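Local coordinates for protein cryptochrome DASH, chloroplastic/mitochondrial (Arabidopsis thaliana, PDB 2IJG) that repairs cyclobutane pyrimidine dimers in single-stranded DNA as a photolyase, binds DNA without sequence preference, carries FAD and a folate chromophore, and may serve as a photoreceptor, at residues K40-L45 with S66-P71; D55-Y60 with S210-P215; A137-A142 with K169-W174. All blocks are in the same frame, centred on the assembly; numbering follows the deposited sequence.

Contact 1 (K40-L45 with S66-P71)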
# COMPACT_ATOMS: atom_id res chain seq x y z
N LYS A 40 -22.16 3.85 -25.37
CA LYS A 40 -22.10 4.81 -26.45
C LYS A 40 -21.35 6.06 -26.02
O LYS A 40 -21.34 6.41 -24.84
CB LYS A 40 -23.52 5.18 -26.90
CG LYS A 40 -23.57 6.17 -28.05
CD LYS A 40 -24.99 6.63 -28.32
CE LYS A 40 -25.03 7.71 -29.40
NZ LYS A 40 -26.39 8.28 -29.59
N GLY A 41 -20.72 6.74 -26.97
CA GLY A 41 -20.00 7.95 -26.66
C GLY A 41 -18.64 7.74 -26.00
O GLY A 41 -18.18 6.61 -25.83
N VAL A 42 -18.01 8.85 -25.63
CA VAL A 42 -16.71 8.82 -25.00
C VAL A 42 -16.80 8.84 -23.48
O VAL A 42 -17.73 9.40 -22.92
CB VAL A 42 -15.87 10.04 -25.45
CG1 VAL A 42 -14.55 10.06 -24.70
CG2 VAL A 42 -15.63 9.98 -26.94
N THR A 43 -15.84 8.20 -22.84
CA THR A 43 -15.78 8.17 -21.38
C THR A 43 -14.33 8.31 -20.94
O THR A 43 -13.42 7.81 -21.61
CB THR A 43 -16.34 6.86 -20.79
OG1 THR A 43 -16.30 6.92 -19.36
CG2 THR A 43 -15.52 5.66 -21.26
N ILE A 44 -14.13 8.99 -19.83
CA ILE A 44 -12.79 9.19 -19.29
C ILE A 44 -12.60 8.28 -18.09
O ILE A 44 -13.47 8.22 -17.21
CB ILE A 44 -12.57 10.65 -18.85
CG1 ILE A 44 -12.68 11.57 -20.07
CG2 ILE A 44 -11.20 10.78 -18.17
CD1 ILE A 44 -12.54 13.05 -19.75
N LEU A 45 -11.48 7.57 -18.07
CA LEU A 45 -11.16 6.67 -16.97
C LEU A 45 -10.01 7.34 -16.20
O LEU A 45 -8.89 7.40 -16.69
CB LEU A 45 -10.69 5.32 -17.51
CG LEU A 45 -10.94 4.03 -16.71
CD1 LEU A 45 -9.73 3.13 -16.89
CD2 LEU A 45 -11.17 4.32 -15.24
N SER A 66 -19.53 2.64 -23.03
CA SER A 66 -19.03 3.58 -24.03
C SER A 66 -18.63 2.95 -25.36
O SER A 66 -18.68 1.74 -25.53
CB SER A 66 -17.83 4.33 -23.47
OG SER A 66 -16.72 3.45 -23.33
N ASP A 67 -18.22 3.82 -26.29
CA ASP A 67 -17.76 3.42 -27.61
C ASP A 67 -16.24 3.50 -27.60
O ASP A 67 -15.55 2.61 -28.09
CB ASP A 67 -18.28 4.38 -28.68
CG ASP A 67 -19.77 4.31 -28.87
OD1 ASP A 67 -20.32 5.22 -29.52
OD2 ASP A 67 -20.38 3.33 -28.38
N THR A 68 -15.74 4.58 -27.02
CA THR A 68 -14.30 4.83 -26.93
C THR A 68 -13.91 5.27 -25.52
O THR A 68 -14.68 5.95 -24.84
CB THR A 68 -13.87 5.90 -27.97
OG1 THR A 68 -12.66 6.54 -27.55
CG2 THR A 68 -14.96 6.94 -28.15
N ILE A 69 -12.72 4.87 -25.09
CA ILE A 69 -12.23 5.20 -23.75
C ILE A 69 -10.96 6.04 -23.76
O ILE A 69 -10.07 5.83 -24.58
CB ILE A 69 -11.94 3.91 -22.94
CG1 ILE A 69 -13.17 3.00 -22.93
CG2 ILE A 69 -11.54 4.27 -21.52
CD1 ILE A 69 -12.91 1.67 -22.26
N LEU A 70 -10.88 6.98 -22.83
CA LEU A 70 -9.70 7.83 -22.69
C LEU A 70 -9.16 7.67 -21.27
O LEU A 70 -9.57 8.39 -20.35
CB LEU A 70 -10.05 9.29 -22.95
CG LEU A 70 -8.89 10.27 -22.77
CD1 LEU A 70 -7.71 9.82 -23.61
CD2 LEU A 70 -9.32 11.67 -23.16
N PRO A 71 -8.26 6.70 -21.06
CA PRO A 71 -7.68 6.48 -19.73
C PRO A 71 -6.69 7.58 -19.39
O PRO A 71 -5.83 7.92 -20.20
CB PRO A 71 -7.04 5.09 -19.85
CG PRO A 71 -6.74 4.98 -21.29
CD PRO A 71 -7.91 5.60 -21.98

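Contact 2 (D55-Y60 with S210-P215)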
# COMPACT_ATOMS: atom_id res chain seq x y z
N ASP A 55 -8.79 -7.26 -12.28
CA ASP A 55 -10.03 -7.09 -11.52
C ASP A 55 -10.30 -5.60 -11.28
O ASP A 55 -10.25 -5.14 -10.14
CB ASP A 55 -9.89 -7.83 -10.19
CG ASP A 55 -11.12 -7.69 -9.31
OD1 ASP A 55 -10.95 -7.66 -8.08
OD2 ASP A 55 -12.25 -7.62 -9.85
N ASN A 56 -10.60 -4.86 -12.34
CA ASN A 56 -10.85 -3.42 -12.24
C ASN A 56 -12.25 -3.04 -12.71
O ASN A 56 -12.50 -2.91 -13.91
CB ASN A 56 -9.78 -2.67 -13.05
CG ASN A 56 -9.83 -1.15 -12.87
OD1 ASN A 56 -8.84 -0.45 -13.12
ND2 ASN A 56 -10.98 -0.63 -12.45
N ASP A 57 -13.16 -2.85 -11.75
CA ASP A 57 -14.56 -2.50 -12.03
C ASP A 57 -14.75 -1.15 -12.70
O ASP A 57 -15.64 -0.99 -13.53
CB ASP A 57 -15.38 -2.49 -10.74
CG ASP A 57 -15.47 -3.85 -10.09
OD1 ASP A 57 -15.76 -4.83 -10.82
OD2 ASP A 57 -15.25 -3.94 -8.86
N ALA A 58 -13.93 -0.17 -12.33
CA ALA A 58 -14.04 1.15 -12.91
C ALA A 58 -13.75 1.06 -14.41
O ALA A 58 -14.44 1.66 -15.23
CB ALA A 58 -13.06 2.12 -12.24
N LEU A 59 -12.73 0.29 -14.75
CA LEU A 59 -12.35 0.11 -16.15
C LEU A 59 -13.49 -0.60 -16.89
O LEU A 59 -13.90 -0.18 -17.97
CB LEU A 59 -11.07 -0.74 -16.24
CG LEU A 59 -10.19 -0.68 -17.49
CD1 LEU A 59 -9.77 -2.09 -17.83
CD2 LEU A 59 -10.90 -0.05 -18.67
N TYR A 60 -13.99 -1.68 -16.30
CA TYR A 60 -15.08 -2.44 -16.91
C TYR A 60 -16.31 -1.57 -17.16
O TYR A 60 -16.83 -1.52 -18.27
CB TYR A 60 -15.47 -3.63 -16.04
CG TYR A 60 -16.44 -4.55 -16.74
CD1 TYR A 60 -16.02 -5.32 -17.83
CD2 TYR A 60 -17.78 -4.61 -16.36
CE1 TYR A 60 -16.92 -6.13 -18.53
CE2 TYR A 60 -18.68 -5.42 -17.05
CZ TYR A 60 -18.25 -6.17 -18.14
OH TYR A 60 -19.13 -6.97 -18.83
N SER A 210 -16.69 -12.56 -7.15
CA SER A 210 -15.69 -13.10 -8.07
C SER A 210 -15.05 -11.91 -8.76
O SER A 210 -15.65 -10.84 -8.84
CB SER A 210 -16.36 -14.01 -9.11
OG SER A 210 -17.31 -13.29 -9.88
N SER A 211 -13.82 -12.08 -9.25
CA SER A 211 -13.13 -10.98 -9.92
C SER A 211 -13.83 -10.61 -11.22
O SER A 211 -14.43 -11.45 -11.88
CB SER A 211 -11.68 -11.36 -10.23
OG SER A 211 -11.63 -12.29 -11.29
N THR A 212 -13.75 -9.33 -11.57
CA THR A 212 -14.36 -8.85 -12.79
C THR A 212 -13.45 -9.16 -13.97
O THR A 212 -12.32 -8.67 -14.05
CB THR A 212 -14.60 -7.33 -12.72
OG1 THR A 212 -15.49 -7.05 -11.63
CG2 THR A 212 -15.21 -6.83 -14.01
N ARG A 213 -13.95 -9.98 -14.90
CA ARG A 213 -13.20 -10.35 -16.08
C ARG A 213 -13.15 -9.22 -17.09
O ARG A 213 -14.17 -8.58 -17.36
CB ARG A 213 -13.82 -11.58 -16.75
CG ARG A 213 -13.61 -12.87 -16.01
CD ARG A 213 -14.17 -14.01 -16.85
NE ARG A 213 -13.84 -15.32 -16.31
CZ ARG A 213 -14.13 -16.47 -16.91
NH1 ARG A 213 -14.75 -16.47 -18.09
NH2 ARG A 213 -13.78 -17.62 -16.35
N ILE A 214 -11.97 -8.98 -17.65
CA ILE A 214 -11.80 -7.91 -18.62
C ILE A 214 -11.47 -8.46 -20.01
O ILE A 214 -10.71 -9.41 -20.14
CB ILE A 214 -10.64 -6.97 -18.18
CG1 ILE A 214 -10.89 -6.46 -16.75
CG2 ILE A 214 -10.52 -5.80 -19.15
CD1 ILE A 214 -12.10 -5.56 -16.60
N PRO A 215 -12.07 -7.87 -21.05
CA PRO A 215 -11.83 -8.32 -22.43
C PRO A 215 -10.38 -8.04 -22.82
O PRO A 215 -9.77 -7.09 -22.33
CB PRO A 215 -12.80 -7.47 -23.25
CG PRO A 215 -13.93 -7.22 -22.28
CD PRO A 215 -13.18 -6.90 -21.01

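Contact 3 (A137-A142 with K169-W174)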
# COMPACT_ATOMS: atom_id res chain seq x y z
N ALA A 137 -16.86 13.97 -23.32
CA ALA A 137 -17.05 12.78 -22.50
C ALA A 137 -18.38 12.78 -21.76
O ALA A 137 -18.78 13.79 -21.18
CB ALA A 137 -15.90 12.65 -21.50
N ARG A 138 -19.07 11.65 -21.79
CA ARG A 138 -20.35 11.51 -21.12
C ARG A 138 -20.13 11.29 -19.63
O ARG A 138 -20.93 11.73 -18.80
CB ARG A 138 -21.14 10.33 -21.69
CG ARG A 138 -21.74 10.57 -23.06
CD ARG A 138 -22.60 9.39 -23.50
NE ARG A 138 -23.41 9.72 -24.67
CZ ARG A 138 -24.23 8.87 -25.28
NH1 ARG A 138 -24.36 7.63 -24.84
NH2 ARG A 138 -24.93 9.27 -26.34
N THR A 139 -19.04 10.62 -19.30
CA THR A 139 -18.75 10.33 -17.91
C THR A 139 -17.27 10.24 -17.59
O THR A 139 -16.42 10.16 -18.49
CB THR A 139 -19.37 8.99 -17.51
OG1 THR A 139 -18.90 7.97 -18.42
CG2 THR A 139 -20.89 9.05 -17.57
N VAL A 140 -16.97 10.26 -16.30
CA VAL A 140 -15.61 10.13 -15.81
C VAL A 140 -15.69 9.05 -14.75
O VAL A 140 -16.31 9.26 -13.70
CB VAL A 140 -15.08 11.42 -15.17
CG1 VAL A 140 -13.76 11.14 -14.46
CG2 VAL A 140 -14.86 12.49 -16.23
N PHE A 141 -15.10 7.89 -15.03
CA PHE A 141 -15.09 6.78 -14.08
C PHE A 141 -13.81 6.79 -13.25
O PHE A 141 -12.77 7.25 -13.70
CB PHE A 141 -15.19 5.43 -14.80
CG PHE A 141 -16.58 5.09 -15.27
CD1 PHE A 141 -17.05 5.55 -16.49
CD2 PHE A 141 -17.42 4.32 -14.47
CE1 PHE A 141 -18.34 5.25 -16.91
CE2 PHE A 141 -18.71 4.01 -14.88
CZ PHE A 141 -19.17 4.48 -16.10
N ALA A 142 -13.91 6.26 -12.03
CA ALA A 142 -12.78 6.19 -11.11
C ALA A 142 -13.24 5.48 -9.85
O ALA A 142 -14.44 5.33 -9.63
CB ALA A 142 -12.29 7.60 -10.76
N LYS A 169 -20.90 13.29 -16.10
CA LYS A 169 -21.10 12.81 -14.74
C LYS A 169 -19.90 12.06 -14.18
O LYS A 169 -19.24 11.29 -14.88
CB LYS A 169 -22.32 11.89 -14.67
CG LYS A 169 -23.64 12.60 -14.37
CD LYS A 169 -24.68 11.59 -13.88
CE LYS A 169 -25.93 12.27 -13.35
NZ LYS A 169 -26.89 11.29 -12.74
N LEU A 170 -19.62 12.29 -12.90
CA LEU A 170 -18.52 11.62 -12.21
C LEU A 170 -19.12 10.33 -11.67
O LEU A 170 -20.11 10.36 -10.93
CB LEU A 170 -18.02 12.47 -11.04
CG LEU A 170 -16.56 12.37 -10.56
CD1 LEU A 170 -16.56 12.48 -9.04
CD2 LEU A 170 -15.91 11.06 -10.99
N GLU A 171 -18.54 9.19 -12.03
CA GLU A 171 -19.04 7.90 -11.57
C GLU A 171 -17.99 7.23 -10.69
O GLU A 171 -17.03 6.66 -11.20
CB GLU A 171 -19.37 7.00 -12.76
CG GLU A 171 -20.32 7.61 -13.76
CD GLU A 171 -21.76 7.65 -13.26
OE1 GLU A 171 -22.63 8.10 -14.03
OE2 GLU A 171 -22.02 7.23 -12.11
N LEU A 172 -18.18 7.29 -9.38
CA LEU A 172 -17.23 6.68 -8.46
C LEU A 172 -17.66 5.26 -8.09
O LEU A 172 -18.72 5.05 -7.51
CB LEU A 172 -17.10 7.53 -7.20
CG LEU A 172 -16.63 8.97 -7.48
CD1 LEU A 172 -16.68 9.79 -6.20
CD2 LEU A 172 -15.22 8.95 -8.05
N ILE A 173 -16.82 4.30 -8.45
CA ILE A 173 -17.10 2.90 -8.19
C ILE A 173 -16.32 2.38 -6.99
O ILE A 173 -15.11 2.55 -6.89
CB ILE A 173 -16.78 2.04 -9.44
CG1 ILE A 173 -17.95 2.11 -10.44
CG2 ILE A 173 -16.58 0.58 -9.05
CD1 ILE A 173 -18.45 3.50 -10.76
N TRP A 174 -17.02 1.74 -6.06
CA TRP A 174 -16.35 1.21 -4.90
C TRP A 174 -15.65 -0.07 -5.33
O TRP A 174 -16.19 -0.84 -6.13
CB TRP A 174 -17.34 0.90 -3.79
CG TRP A 174 -16.76 1.22 -2.45
CD1 TRP A 174 -16.67 2.45 -1.86
CD2 TRP A 174 -16.09 0.31 -1.58
NE1 TRP A 174 -15.99 2.36 -0.67
CE2 TRP A 174 -15.62 1.06 -0.48
CE3 TRP A 174 -15.85 -1.06 -1.63
CZ2 TRP A 174 -14.92 0.48 0.57
CZ3 TRP A 174 -15.15 -1.64 -0.59
CH2 TRP A 174 -14.69 -0.87 0.50

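Contact 1 (K40-L45 with S66-P71)
Gly-41 O takes the N-H of Asp-67 at 2.8 Å, a bond that lies in the carbonyl plane, and the same oxygen has a weak, longer bond from Thr-68 N. Asp-67 answers with its side chain: OD1 accepts Gly-41 N at 3.0 Å, the donor standing above the carboxylate plane, almost perpendicular to it. Gly-41 and Asp-67 thus clasp each other just ahead of the two strands. From there regular parallel pairing takes over, Thr-43 N to Thr-68 O, Leu-70 N to Thr-43 O at 2.9 Å, and Leu-45 N to Leu-70 O. Strands 42-46 and 68-75 are the two parallel arms of a beta-alpha-beta unit in the Rossmann-like N-terminal domain, with helix 57-64 as the crossover. On the face bearing Val-42 and Thr-68, the methyls CG2 of Val-42 and CG2 of Thr-68 are pressed to 3.3 Å. On the other, Thr-43 has its OG1 anti to the backbone N (chi1 -178°), which turns CG2 against Ser-66, 3.3 Å from OG. Further out, Thr-43 OG1 bonds to Thr-139 OG1 on the adjoining strand, while Ser-66 OG is tied to Ala-62 O of the crossover helix and to Arg-37 NH2.

Contact 2 (D55-Y60 with S210-P215)
Tyr-60 lays the root of its side chain against Thr-212, whose CG2 methyl comes within 3.8 Å of CG on the phenol ring. The two side chains belong to the first turn of helix 57-64, the crossover helix of the Rossmann-like N-terminal domain, and to an irregular linker that follows helix 195-205 and passes along that first turn. Tyr-60 CG is directed away from the backbone N (chi1 -171°), and the ring thereby reaches along the linker as far as Arg-213 O, 3.8 Å from CD1. Ile-214 slides past Tyr-60 in the opposite direction; its CD1 lies 3.9 Å from Tyr-60 CB, and its CG2 meets Leu-59 CD1 at 4.0 Å.

The polar half of the contact sits at the start of the helix. Thr-212 N gives a nearly straight hydrogen bond, 175° at the hydrogen, to Asp-55 OD2, approaching from above the carboxylate plane. Both Asp-55 OD2 and Asp-57 OD2 also form salt bridges with Arg-301 NH2, and Asp-55 OD1 accepts from Ser-299 OG, so the two carboxylates link the linker to the region around helix 300-313. Thr-212 OG1 also donates to Asp-57 OD1, though the modelled 2.4 Å is doubtfully short.

Contact 3 (A137-A142 with K169-W174)
Phe-141 carries Glu-171 over one face of its ring: CB of the glutamate stands 4.0 Å from the ring centroid, offset toward the rim, in a CH-pi contact. The two side chains run side by side in the same direction. Glu-171 CB and CG lie over the face, and the chain, bent at chi2 (-74°), leads the carboxylate outward past the rim, its plane 29° from that of the phenyl and OE1 4.1 Å from Thr-139 CG2. Ile-173 comes to the same ring from another direction, its CD1 at the edge and 3.9 Å from CD2. With its CG turned from the carbonyl carbon (chi1 -78°), Phe-141 also lies against Lys-61 and Ala-62 of helix 57-64. An alanine here would take away the ring that Glu-171 CB and Ile-173 CD1 rest on and is likely to open a gap between this sheet face and the helix.

The opposite face bears Val-140, Ala-142, Leu-170 and Leu-172, and from it the two leucines reach helix 148-163. There Leu-170 CD2 reaches back to Val-140 CG1 and lies 3.3 Å from Val-140 O, while Leu-172 CD2 touches Ala-142 CB at 4.2 Å.

Between the faces the strands pair in parallel, making the edge of the five-stranded sheet of this Rossmann-like domain. Glu-171 N to Val-140 O, practically straight, and Ile-173 N to Ala-142 O are 2.8 Å each. Backbone groups facing the neighbouring strand are used in such bonds, and the glutamate contributes its aliphatic carbons to the packing on the Phe-141 ring.

In the fold
Contacts 1 and 3 are parts of one parallel sheet, their centres 10 Å apart: strand 42-46 pairs with 68-75 in the first and borders strand 137-143 of the other, Ile-44 O standing 2.7 Å from Phe-141 N in a probable hydrogen bond. Helix 57-64, whose start belongs to contact 2, packs on that sheet. Leu-59 CD2 meets Leu-45 CD1 of contact 1 at 3.8 Å, and Asp-57 CB meets Ile-173 CG2 of contact 3 at 3.7 Å. Contact 2 then binds the linker over the helix. All three lie away from the annotated cofactor-binding residues; the Asp-55 side chain is about 14 Å from the bound FAD.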